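Local coordinates for protein ATP-dependent CLP protease, putative (PDB 2F6I) that probably hydrolyses proteins to small peptides, as the serine protease catalytic domain of an ATP-dependent Clp system in Plasmodium falciparum, at residues C[71-76]-C[90-95]; C[42-47]-C[54-59]; C[46-51]-C[109-114]; C[84-89]-C[162-167]. All blocks are in the same frame, centred on the assembly; numbering follows the deposited sequence.

Contact 1. Residues C[71-76]-C[90-95]; sequences IKIYIN and DIFNYI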
# COMPACT_ATOMS: atom_id res chain seq x y z
N ILE C 71 -44.34 -4.67 -18.15
CA ILE C 71 -43.23 -4.17 -17.36
C ILE C 71 -42.27 -3.49 -18.34
O ILE C 71 -41.88 -4.09 -19.34
CB ILE C 71 -42.47 -5.31 -16.64
CG1 ILE C 71 -43.39 -5.98 -15.61
CG2 ILE C 71 -41.22 -4.77 -15.97
CD1 ILE C 71 -42.76 -7.18 -14.92
N LYS C 72 -41.90 -2.25 -18.05
CA LYS C 72 -40.97 -1.52 -18.91
C LYS C 72 -39.58 -1.48 -18.28
O LYS C 72 -39.43 -1.18 -17.09
CB LYS C 72 -41.46 -0.09 -19.13
CG LYS C 72 -40.52 0.73 -20.00
CD LYS C 72 -40.91 2.21 -20.05
CE LYS C 72 -42.23 2.42 -20.79
NZ LYS C 72 -42.54 3.88 -20.89
N ILE C 73 -38.57 -1.78 -19.08
CA ILE C 73 -37.19 -1.79 -18.60
C ILE C 73 -36.26 -0.93 -19.44
O ILE C 73 -36.03 -1.21 -20.62
CB ILE C 73 -36.63 -3.23 -18.57
CG1 ILE C 73 -37.45 -4.09 -17.60
CG2 ILE C 73 -35.16 -3.21 -18.14
CD1 ILE C 73 -36.93 -5.50 -17.44
N TYR C 74 -35.72 0.13 -18.84
CA TYR C 74 -34.77 0.99 -19.54
C TYR C 74 -33.42 0.29 -19.42
O TYR C 74 -33.05 -0.16 -18.33
CB TYR C 74 -34.69 2.37 -18.88
CG TYR C 74 -35.93 3.23 -19.07
CD1 TYR C 74 -36.79 3.48 -18.00
CD2 TYR C 74 -36.23 3.79 -20.31
CE1 TYR C 74 -37.92 4.28 -18.17
CE2 TYR C 74 -37.36 4.60 -20.48
CZ TYR C 74 -38.20 4.84 -19.41
OH TYR C 74 -39.31 5.63 -19.56
N ILE C 75 -32.69 0.19 -20.52
CA ILE C 75 -31.40 -0.49 -20.50
C ILE C 75 -30.24 0.38 -20.97
O ILE C 75 -30.27 0.94 -22.06
CB ILE C 75 -31.43 -1.77 -21.35
CG1 ILE C 75 -32.60 -2.66 -20.92
CG2 ILE C 75 -30.12 -2.53 -21.21
CD1 ILE C 75 -32.79 -3.89 -21.79
N ASN C 76 -29.22 0.46 -20.12
CA ASN C 76 -28.00 1.22 -20.36
C ASN C 76 -26.96 0.45 -19.56
O ASN C 76 -26.63 0.81 -18.44
CB ASN C 76 -28.14 2.65 -19.81
CG ASN C 76 -26.91 3.50 -20.07
OD1 ASN C 76 -25.92 3.04 -20.64
ND2 ASN C 76 -26.97 4.76 -19.65
N ASP C 90 -33.92 -16.12 -18.27
CA ASP C 90 -34.85 -17.17 -17.85
C ASP C 90 -36.04 -16.56 -17.13
O ASP C 90 -37.19 -16.88 -17.43
CB ASP C 90 -34.17 -18.19 -16.93
CG ASP C 90 -33.43 -19.28 -17.69
OD1 ASP C 90 -33.81 -19.56 -18.84
OD2 ASP C 90 -32.47 -19.86 -17.13
N ILE C 91 -35.75 -15.69 -16.16
CA ILE C 91 -36.79 -15.03 -15.39
C ILE C 91 -37.69 -14.22 -16.32
O ILE C 91 -38.91 -14.21 -16.16
CB ILE C 91 -36.18 -14.10 -14.31
CG1 ILE C 91 -35.36 -14.92 -13.32
CG2 ILE C 91 -37.27 -13.34 -13.58
CD1 ILE C 91 -36.15 -16.01 -12.61
N PHE C 92 -37.07 -13.55 -17.28
CA PHE C 92 -37.79 -12.74 -18.25
C PHE C 92 -38.92 -13.54 -18.88
O PHE C 92 -40.07 -13.10 -18.91
CB PHE C 92 -36.84 -12.28 -19.36
CG PHE C 92 -36.53 -10.82 -19.32
CD1 PHE C 92 -35.95 -10.24 -18.20
CD2 PHE C 92 -36.80 -10.02 -20.43
CE1 PHE C 92 -35.63 -8.88 -18.18
CE2 PHE C 92 -36.48 -8.66 -20.42
CZ PHE C 92 -35.90 -8.09 -19.29
N ASN C 93 -38.57 -14.72 -19.39
CA ASN C 93 -39.54 -15.59 -20.05
C ASN C 93 -40.31 -16.50 -19.12
O ASN C 93 -41.15 -17.28 -19.56
CB ASN C 93 -38.82 -16.41 -21.12
CG ASN C 93 -38.28 -15.55 -22.24
OD1 ASN C 93 -39.04 -14.95 -23.01
ND2 ASN C 93 -36.96 -15.47 -22.34
N TYR C 94 -40.02 -16.41 -17.82
CA TYR C 94 -40.72 -17.23 -16.84
C TYR C 94 -42.00 -16.52 -16.40
O TYR C 94 -43.06 -17.14 -16.29
CB TYR C 94 -39.82 -17.47 -15.62
CG TYR C 94 -40.46 -18.31 -14.53
CD1 TYR C 94 -40.08 -18.16 -13.20
CD2 TYR C 94 -41.43 -19.27 -14.84
CE1 TYR C 94 -40.65 -18.93 -12.19
CE2 TYR C 94 -42.01 -20.05 -13.84
CZ TYR C 94 -41.62 -19.87 -12.52
OH TYR C 94 -42.19 -20.63 -11.53
N ILE C 95 -41.90 -15.22 -16.16
CA ILE C 95 -43.04 -14.43 -15.72
C ILE C 95 -44.09 -14.27 -16.82
O ILE C 95 -43.79 -14.36 -18.01
CB ILE C 95 -42.61 -13.03 -15.22
CG1 ILE C 95 -41.97 -12.24 -16.36
CG2 ILE C 95 -41.61 -13.18 -14.08
CD1 ILE C 95 -41.63 -10.81 -15.99
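The backbones of strand 71-76 and segment 90-95 stay well apart, I71 CA and F92 CA being 10.2 Å from each other, so I71 and I73 have to span the gap to I95 and F92 with their side chains. I73 CD1 lies 3.3 Å from F92 CZ, tight for two carbons, at the far end of the ring, which the methyl meets obliquely, neither over the face nor at the edge. F92 has an unusual first torsion (chi1 -109°), off the staggered positions, which carries its ring out from the helix flank toward the strand. At the other end, I71 and I95 meet tip to tip, with I71 CD1 3.9 Å from I95 CD1. Beta-branched isoleucine suits an extended strand, and its CG1-CD1 arm, with chi2 near 180° in I71 and I73, puts a methyl at the end facing the helix. I91 O accepts from both Y94 N (3.0 Å) and I95 N (3.2 Å), so the backbone bonding of the helix holds I95 in place. All four touching residues are buried, and the contact is purely apolar. It seals the helix of the beta-alpha-beta unit 71-77, 82-94, 99-104 onto its first strand, within the ClpP/crotonase-type fold. Around it, L60 of helix 50-66 touches F92 and L63 touches I71, I99 of the next strand packs on F92, and I114 of helix 109-116 touches F92 and I75.

Contact 2. Residues C[42-47]-C[54-59]; sequences IYLTDE and DELISQ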
# COMPACT_ATOMS: atom_id res chain seq x y z
N ILE C 42 -38.64 -0.34 -14.54
CA ILE C 42 -37.36 -0.73 -13.95
C ILE C 42 -36.17 -0.23 -14.76
O ILE C 42 -36.26 -0.06 -15.98
CB ILE C 42 -37.25 -2.27 -13.83
CG1 ILE C 42 -38.28 -2.79 -12.85
CG2 ILE C 42 -35.84 -2.66 -13.39
CD1 ILE C 42 -38.25 -4.30 -12.69
N TYR C 43 -35.05 -0.02 -14.08
CA TYR C 43 -33.83 0.43 -14.73
C TYR C 43 -32.74 -0.62 -14.63
O TYR C 43 -32.48 -1.16 -13.55
CB TYR C 43 -33.32 1.73 -14.10
CG TYR C 43 -34.19 2.94 -14.33
CD1 TYR C 43 -35.43 3.06 -13.72
CD2 TYR C 43 -33.76 3.97 -15.17
CE1 TYR C 43 -36.22 4.18 -13.92
CE2 TYR C 43 -34.55 5.09 -15.39
CZ TYR C 43 -35.78 5.19 -14.76
OH TYR C 43 -36.57 6.30 -14.98
N LEU C 44 -32.13 -0.93 -15.76
CA LEU C 44 -31.03 -1.88 -15.82
C LEU C 44 -29.91 -0.99 -16.34
O LEU C 44 -29.51 -1.08 -17.50
CB LEU C 44 -31.33 -3.01 -16.81
CG LEU C 44 -30.21 -4.01 -17.08
CD1 LEU C 44 -29.70 -4.59 -15.78
CD2 LEU C 44 -30.72 -5.12 -17.99
N THR C 45 -29.42 -0.12 -15.47
CA THR C 45 -28.37 0.82 -15.83
C THR C 45 -27.04 0.56 -15.14
O THR C 45 -26.20 1.46 -15.03
CB THR C 45 -28.82 2.27 -15.53
OG1 THR C 45 -29.23 2.37 -14.17
CG2 THR C 45 -29.98 2.65 -16.44
N ASP C 46 -26.84 -0.67 -14.68
CA ASP C 46 -25.60 -1.06 -14.01
C ASP C 46 -24.99 -2.23 -14.76
O ASP C 46 -25.58 -2.75 -15.70
CB ASP C 46 -25.88 -1.49 -12.57
CG ASP C 46 -25.28 -0.55 -11.55
OD1 ASP C 46 -24.12 -0.14 -11.73
OD2 ASP C 46 -25.97 -0.24 -10.55
N GLU C 47 -23.80 -2.64 -14.33
CA GLU C 47 -23.15 -3.79 -14.94
C GLU C 47 -23.97 -4.99 -14.51
O GLU C 47 -24.62 -4.96 -13.47
CB GLU C 47 -21.72 -3.92 -14.40
CG GLU C 47 -20.74 -2.94 -15.00
CD GLU C 47 -19.45 -2.86 -14.20
OE1 GLU C 47 -18.97 -3.91 -13.72
OE2 GLU C 47 -18.90 -1.74 -14.07
N ASP C 54 -29.51 -10.31 -9.18
CA ASP C 54 -30.35 -10.77 -8.09
C ASP C 54 -31.46 -9.78 -7.78
O ASP C 54 -32.61 -10.17 -7.55
CB ASP C 54 -29.51 -11.01 -6.83
CG ASP C 54 -30.36 -11.27 -5.59
OD1 ASP C 54 -31.14 -12.25 -5.59
OD2 ASP C 54 -30.25 -10.48 -4.62
N GLU C 55 -31.13 -8.50 -7.77
CA GLU C 55 -32.12 -7.47 -7.48
C GLU C 55 -33.16 -7.41 -8.59
O GLU C 55 -34.36 -7.38 -8.33
CB GLU C 55 -31.43 -6.10 -7.34
CG GLU C 55 -30.24 -6.11 -6.40
CD GLU C 55 -29.63 -4.74 -6.23
OE1 GLU C 55 -29.41 -4.04 -7.25
OE2 GLU C 55 -29.35 -4.35 -5.07
N LEU C 56 -32.70 -7.38 -9.84
CA LEU C 56 -33.59 -7.31 -10.99
C LEU C 56 -34.56 -8.50 -11.00
O LEU C 56 -35.75 -8.33 -11.27
CB LEU C 56 -32.78 -7.28 -12.29
CG LEU C 56 -33.57 -7.07 -13.58
CD1 LEU C 56 -34.40 -5.80 -13.49
CD2 LEU C 56 -32.61 -7.00 -14.76
N ILE C 57 -34.04 -9.69 -10.72
CA ILE C 57 -34.87 -10.89 -10.70
C ILE C 57 -35.91 -10.76 -9.59
O ILE C 57 -37.09 -11.03 -9.80
CB ILE C 57 -34.02 -12.16 -10.47
CG1 ILE C 57 -33.19 -12.44 -11.72
CG2 ILE C 57 -34.91 -13.35 -10.15
CD1 ILE C 57 -32.27 -13.64 -11.60
N SER C 58 -35.47 -10.35 -8.40
CA SER C 58 -36.39 -10.18 -7.28
C SER C 58 -37.51 -9.24 -7.69
O SER C 58 -38.69 -9.53 -7.47
CB SER C 58 -35.66 -9.58 -6.07
OG SER C 58 -34.73 -10.50 -5.54
N GLN C 59 -37.13 -8.12 -8.28
CA GLN C 59 -38.07 -7.10 -8.73
C GLN C 59 -39.04 -7.61 -9.79
O GLN C 59 -40.23 -7.29 -9.74
CB GLN C 59 -37.29 -5.89 -9.24
CG GLN C 59 -36.69 -5.06 -8.12
CD GLN C 59 -35.44 -4.32 -8.53
OE1 GLN C 59 -35.39 -3.71 -9.60
NE2 GLN C 59 -34.42 -4.35 -7.68
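I42 and L56 make the closest touch, I42 CG2 lying 3.5 Å from L56 CD1. The other branch of L56 serves L44: L56 CD2 comes 3.9 Å from L44 CD1, and these two leucines cross at about a right angle. One forked residue of the helix meets two residues of the strand, a task for which leucine, with its paired methyls, is well shaped. L56 has CG anti to its backbone N (chi1 -174°), which extends the fork toward the strand. I42 also sends CD1 to the aliphatic base of Q59, 3.9 Å from Q59 CB; the glutamine contributes mainly this base, its amide end lying beside I42 CG2. Behind these side chains, strand 42-44 and helix 54-59 run nearly antiparallel, at 157°, with axes 10.1 Å apart, as expected where a strand leads into the helix of a beta-alpha-beta unit. On the helix, D54 O is gripped twice by S58, whose N and OG (the latter 2.9 Å from D54 O) reach it from opposite faces of its plane; the hydroxyl is satisfied on the helix itself. Farther out, D54 and E55 form salt bridges with K33 and K29 of a neighbouring subunit, and E55 also pairs with K51 of its own chain. The chemistry is therefore divided: buried methyls and methylenes join helix to sheet by excluding water, while the helix acids pair with lysines.

Contact 3. Residues C[46-51]-C[109-114]; sequences DEINKK and SMASVI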
# COMPACT_ATOMS: atom_id res chain seq x y z
N ASP C 46 -26.84 -0.67 -14.68
CA ASP C 46 -25.60 -1.06 -14.01
C ASP C 46 -24.99 -2.23 -14.76
O ASP C 46 -25.58 -2.75 -15.70
CB ASP C 46 -25.88 -1.49 -12.57
CG ASP C 46 -25.28 -0.55 -11.55
OD1 ASP C 46 -24.12 -0.14 -11.73
OD2 ASP C 46 -25.97 -0.24 -10.55
N GLU C 47 -23.80 -2.64 -14.33
CA GLU C 47 -23.15 -3.79 -14.94
C GLU C 47 -23.97 -4.99 -14.51
O GLU C 47 -24.62 -4.96 -13.47
CB GLU C 47 -21.72 -3.92 -14.40
CG GLU C 47 -20.74 -2.94 -15.00
CD GLU C 47 -19.45 -2.86 -14.20
OE1 GLU C 47 -18.97 -3.91 -13.72
OE2 GLU C 47 -18.90 -1.74 -14.07
N ILE C 48 -23.96 -6.04 -15.31
CA ILE C 48 -24.71 -7.23 -14.96
C ILE C 48 -23.80 -8.16 -14.17
O ILE C 48 -22.90 -8.79 -14.72
CB ILE C 48 -25.25 -7.97 -16.20
CG1 ILE C 48 -26.30 -7.10 -16.90
CG2 ILE C 48 -25.86 -9.31 -15.79
CD1 ILE C 48 -26.91 -7.73 -18.12
N ASN C 49 -24.05 -8.23 -12.87
CA ASN C 49 -23.26 -9.08 -11.99
C ASN C 49 -24.18 -9.79 -11.01
O ASN C 49 -25.39 -9.62 -11.05
CB ASN C 49 -22.22 -8.25 -11.25
CG ASN C 49 -22.84 -7.16 -10.39
OD1 ASN C 49 -22.28 -6.08 -10.25
ND2 ASN C 49 -24.00 -7.44 -9.82
N LYS C 50 -23.58 -10.57 -10.12
CA LYS C 50 -24.33 -11.32 -9.13
C LYS C 50 -25.37 -10.46 -8.41
O LYS C 50 -26.55 -10.79 -8.38
CB LYS C 50 -23.36 -11.90 -8.10
CG LYS C 50 -23.95 -12.93 -7.17
CD LYS C 50 -24.25 -14.22 -7.91
CE LYS C 50 -24.76 -15.29 -6.96
NZ LYS C 50 -25.03 -16.54 -7.71
N LYS C 51 -24.91 -9.35 -7.84
CA LYS C 51 -25.78 -8.44 -7.09
C LYS C 51 -26.92 -7.82 -7.89
O LYS C 51 -28.08 -7.94 -7.50
CB LYS C 51 -24.93 -7.33 -6.46
CG LYS C 51 -25.73 -6.34 -5.63
CD LYS C 51 -24.81 -5.32 -4.97
CE LYS C 51 -25.60 -4.28 -4.19
NZ LYS C 51 -26.53 -3.51 -5.07
N SER C 109 -23.30 -7.00 -25.04
CA SER C 109 -23.39 -8.41 -24.65
C SER C 109 -24.78 -8.80 -24.15
O SER C 109 -25.78 -8.52 -24.82
CB SER C 109 -22.34 -8.72 -23.58
OG SER C 109 -22.25 -10.11 -23.35
N MET C 110 -24.85 -9.45 -22.99
CA MET C 110 -26.13 -9.88 -22.44
C MET C 110 -27.13 -8.74 -22.32
O MET C 110 -28.34 -8.97 -22.39
CB MET C 110 -25.93 -10.53 -21.06
CG MET C 110 -25.50 -11.99 -21.12
SD MET C 110 -26.53 -12.95 -22.26
CE MET C 110 -28.11 -12.91 -21.43
N ALA C 111 -26.64 -7.52 -22.15
CA ALA C 111 -27.52 -6.36 -22.05
C ALA C 111 -28.25 -6.22 -23.38
O ALA C 111 -29.45 -5.94 -23.43
CB ALA C 111 -26.71 -5.11 -21.74
N SER C 112 -27.50 -6.42 -24.47
CA SER C 112 -28.05 -6.33 -25.81
C SER C 112 -29.05 -7.46 -26.05
O SER C 112 -30.10 -7.25 -26.66
CB SER C 112 -26.93 -6.41 -26.85
OG SER C 112 -26.11 -5.26 -26.81
N VAL C 113 -28.72 -8.65 -25.55
CA VAL C 113 -29.60 -9.80 -25.71
C VAL C 113 -30.90 -9.57 -24.95
O VAL C 113 -31.99 -9.87 -25.46
CB VAL C 113 -28.94 -11.08 -25.19
CG1 VAL C 113 -29.89 -12.25 -25.34
CG2 VAL C 113 -27.64 -11.35 -25.95
N ILE C 114 -30.80 -9.05 -23.73
CA ILE C 114 -31.98 -8.78 -22.92
C ILE C 114 -32.84 -7.75 -23.65
O ILE C 114 -34.06 -7.86 -23.69
CB ILE C 114 -31.60 -8.23 -21.53
CG1 ILE C 114 -30.87 -9.32 -20.73
CG2 ILE C 114 -32.84 -7.76 -20.79
CD1 ILE C 114 -30.35 -8.85 -19.39
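I48 reaches helix 109-114 with CD1 alone, and the tight part of the contact gathers round this methyl. I48 and I114 meet tip to tip, I48 CD1 to I114 CD1 at 3.8 Å, and the same methyl lies 4.0 Å from A111 N, close against the helix backbone there. M110 adds only its root, with CB 4.2 Å from I48 CD1; beyond that its chain, bent at chi2 and chi3, heads away to pack on L86 and L161. A111, whose small side chain lets the backbone come near, is looser at 4.5 Å from its CB to I48 CD1. The isoleucine sits in the connection from strand 41-44 to helix 50-66 of the Clp protease fold, with N49 next to it at the N-cap position. On either side of I48 in the sequence the chain is more open, D46 and K51 both being exposed; K51 forms a salt bridge with E55, whereas K50 bonds to N76 O of a neighbouring subunit. The contact lies near but not in the predicted active site, with the side chains of A111 and H134 about 11 Å apart. Backbone hydrogen bonds between I48 and G79 and S81 hold its main chain beside these partners.

Contact 4. Residues C[84-89]-C[162-167]; sequences EGLAIL and YHYLSS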
# COMPACT_ATOMS: atom_id res chain seq x y z
N GLU C 84 -25.20 -14.78 -15.07
CA GLU C 84 -26.18 -13.92 -14.44
C GLU C 84 -27.10 -13.31 -15.49
O GLU C 84 -28.25 -12.97 -15.21
CB GLU C 84 -25.48 -12.82 -13.64
CG GLU C 84 -24.61 -13.36 -12.50
CD GLU C 84 -25.38 -14.29 -11.57
OE1 GLU C 84 -26.38 -13.84 -10.96
OE2 GLU C 84 -24.99 -15.47 -11.45
N GLY C 85 -26.58 -13.20 -16.71
CA GLY C 85 -27.37 -12.65 -17.80
C GLY C 85 -28.41 -13.65 -18.24
O GLY C 85 -29.58 -13.32 -18.40
N LEU C 86 -27.97 -14.89 -18.44
CA LEU C 86 -28.88 -15.95 -18.87
C LEU C 86 -29.91 -16.24 -17.78
O LEU C 86 -31.00 -16.72 -18.07
CB LEU C 86 -28.08 -17.21 -19.20
CG LEU C 86 -27.20 -17.03 -20.44
CD1 LEU C 86 -26.21 -18.19 -20.57
CD2 LEU C 86 -28.09 -16.92 -21.67
N ALA C 87 -29.56 -15.92 -16.53
CA ALA C 87 -30.47 -16.13 -15.42
C ALA C 87 -31.60 -15.11 -15.54
O ALA C 87 -32.78 -15.44 -15.38
CB ALA C 87 -29.75 -15.94 -14.10
N ILE C 88 -31.23 -13.87 -15.83
CA ILE C 88 -32.22 -12.81 -15.99
C ILE C 88 -33.11 -13.14 -17.18
O ILE C 88 -34.32 -12.89 -17.15
CB ILE C 88 -31.54 -11.44 -16.22
CG1 ILE C 88 -30.80 -11.02 -14.95
CG2 ILE C 88 -32.58 -10.40 -16.60
CD1 ILE C 88 -30.06 -9.70 -15.08
N LEU C 89 -32.52 -13.71 -18.22
CA LEU C 89 -33.26 -14.08 -19.42
C LEU C 89 -34.31 -15.14 -19.07
O LEU C 89 -35.46 -15.05 -19.52
CB LEU C 89 -32.31 -14.62 -20.49
CG LEU C 89 -32.83 -14.66 -21.93
CD1 LEU C 89 -33.11 -13.24 -22.41
CD2 LEU C 89 -31.80 -15.33 -22.83
N TYR C 162 -24.91 -16.42 -28.42
CA TYR C 162 -25.08 -16.19 -29.85
C TYR C 162 -26.38 -16.82 -30.36
O TYR C 162 -27.12 -16.18 -31.09
CB TYR C 162 -23.89 -16.76 -30.64
CG TYR C 162 -22.56 -16.09 -30.33
CD1 TYR C 162 -22.49 -14.73 -30.04
CD2 TYR C 162 -21.37 -16.82 -30.36
CE1 TYR C 162 -21.26 -14.11 -29.77
CE2 TYR C 162 -20.14 -16.22 -30.10
CZ TYR C 162 -20.10 -14.86 -29.81
OH TYR C 162 -18.89 -14.25 -29.53
N HIS C 163 -26.64 -18.06 -29.96
CA HIS C 163 -27.86 -18.74 -30.39
C HIS C 163 -29.12 -17.99 -29.98
O HIS C 163 -30.05 -17.83 -30.78
CB HIS C 163 -27.92 -20.17 -29.84
CG HIS C 163 -27.10 -21.15 -30.62
ND1 HIS C 163 -25.72 -21.18 -30.56
CD2 HIS C 163 -27.47 -22.11 -31.50
CE1 HIS C 163 -25.28 -22.13 -31.37
NE2 HIS C 163 -26.31 -22.70 -31.95
N TYR C 164 -29.16 -17.52 -28.73
CA TYR C 164 -30.32 -16.79 -28.25
C TYR C 164 -30.50 -15.48 -29.00
O TYR C 164 -31.62 -15.09 -29.32
CB TYR C 164 -30.20 -16.51 -26.74
CG TYR C 164 -30.60 -17.69 -25.88
CD1 TYR C 164 -29.72 -18.21 -24.93
CD2 TYR C 164 -31.86 -18.28 -26.01
CE1 TYR C 164 -30.09 -19.30 -24.13
CE2 TYR C 164 -32.23 -19.36 -25.22
CZ TYR C 164 -31.34 -19.87 -24.29
OH TYR C 164 -31.71 -20.94 -23.51
N LEU C 165 -29.40 -14.79 -29.28
CA LEU C 165 -29.48 -13.53 -30.00
C LEU C 165 -29.96 -13.80 -31.42
O LEU C 165 -30.73 -13.03 -31.99
CB LEU C 165 -28.12 -12.83 -30.05
CG LEU C 165 -28.18 -11.46 -30.73
CD1 LEU C 165 -29.09 -10.55 -29.93
CD2 LEU C 165 -26.79 -10.86 -30.84
N SER C 166 -29.50 -14.91 -31.98
CA SER C 166 -29.87 -15.32 -33.32
C SER C 166 -31.38 -15.49 -33.43
O SER C 166 -32.01 -14.98 -34.36
CB SER C 166 -29.16 -16.63 -33.68
OG SER C 166 -29.37 -16.97 -35.04
N SER C 167 -31.97 -16.18 -32.47
CA SER C 167 -33.41 -16.41 -32.48
C SER C 167 -34.23 -15.14 -32.22
O SER C 167 -35.44 -15.14 -32.41
CB SER C 167 -33.79 -17.47 -31.44
OG SER C 167 -33.73 -16.94 -30.13
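L86 and L89, one turn apart on helix 82-94, converge on the ring of Y164 on helix 151-169. Along the helix, L86 comes first: its side chain sets off beside the backbone N (chi1 -67°), and its end bends in so that CD2 lies 3.9 Å from Y164 CD1, crossing the tyrosine obliquely. The small A87 packs on G105 of a neighbouring subunit. I88 points to the other flank of the helix, onto A53 and L56. L89 returns to the tyrosine and places CD2 over one face of the ring, 4.2 Å from its centroid and 17° off the normal, a CH-pi contact displaced toward the rim. A leucine methyl suits this site, probably because its weakly polarised C-H groups can point at the ring's pi cloud. The tyrosine gives a broad apolar surface to both leucines while its hydroxyl stays polar, bonded to N128 ND2 of a neighbouring subunit. On the tyrosine's own helix, S167 OG donates to Y164 O (2.9 Å), so this hydroxyl is satisfied within that helix. Helix 151-169 is the long helix that in ClpP proteases forms much of the handle region. Here it lies against one flank of helix 82-94, while helix 50-66 packs on I88 and helix 109-116 touches L86 through M110 and L165 through A116.

How the contacts relate
From the N terminus, contact 2 closes first, a short loop joining strand 41-44 to helix 50-66. Contact 3 starts from the same stretch, sharing D46 and E47, but closes far later, at helix 109-116. Contact 1 opens after contact 2 has closed and is nested wholly within the loop of contact 3. Contact 4 leaves helix 82-94 inside both of those loops and ends at helix 151-169, so it crosses contacts 1 and 3. The first two beta-alpha-beta units are thus tied in series at neighbouring strands of the parallel sheet, with I114 touching L44 and I88 between them, and contact 4 couples this core to the long helix 151-169.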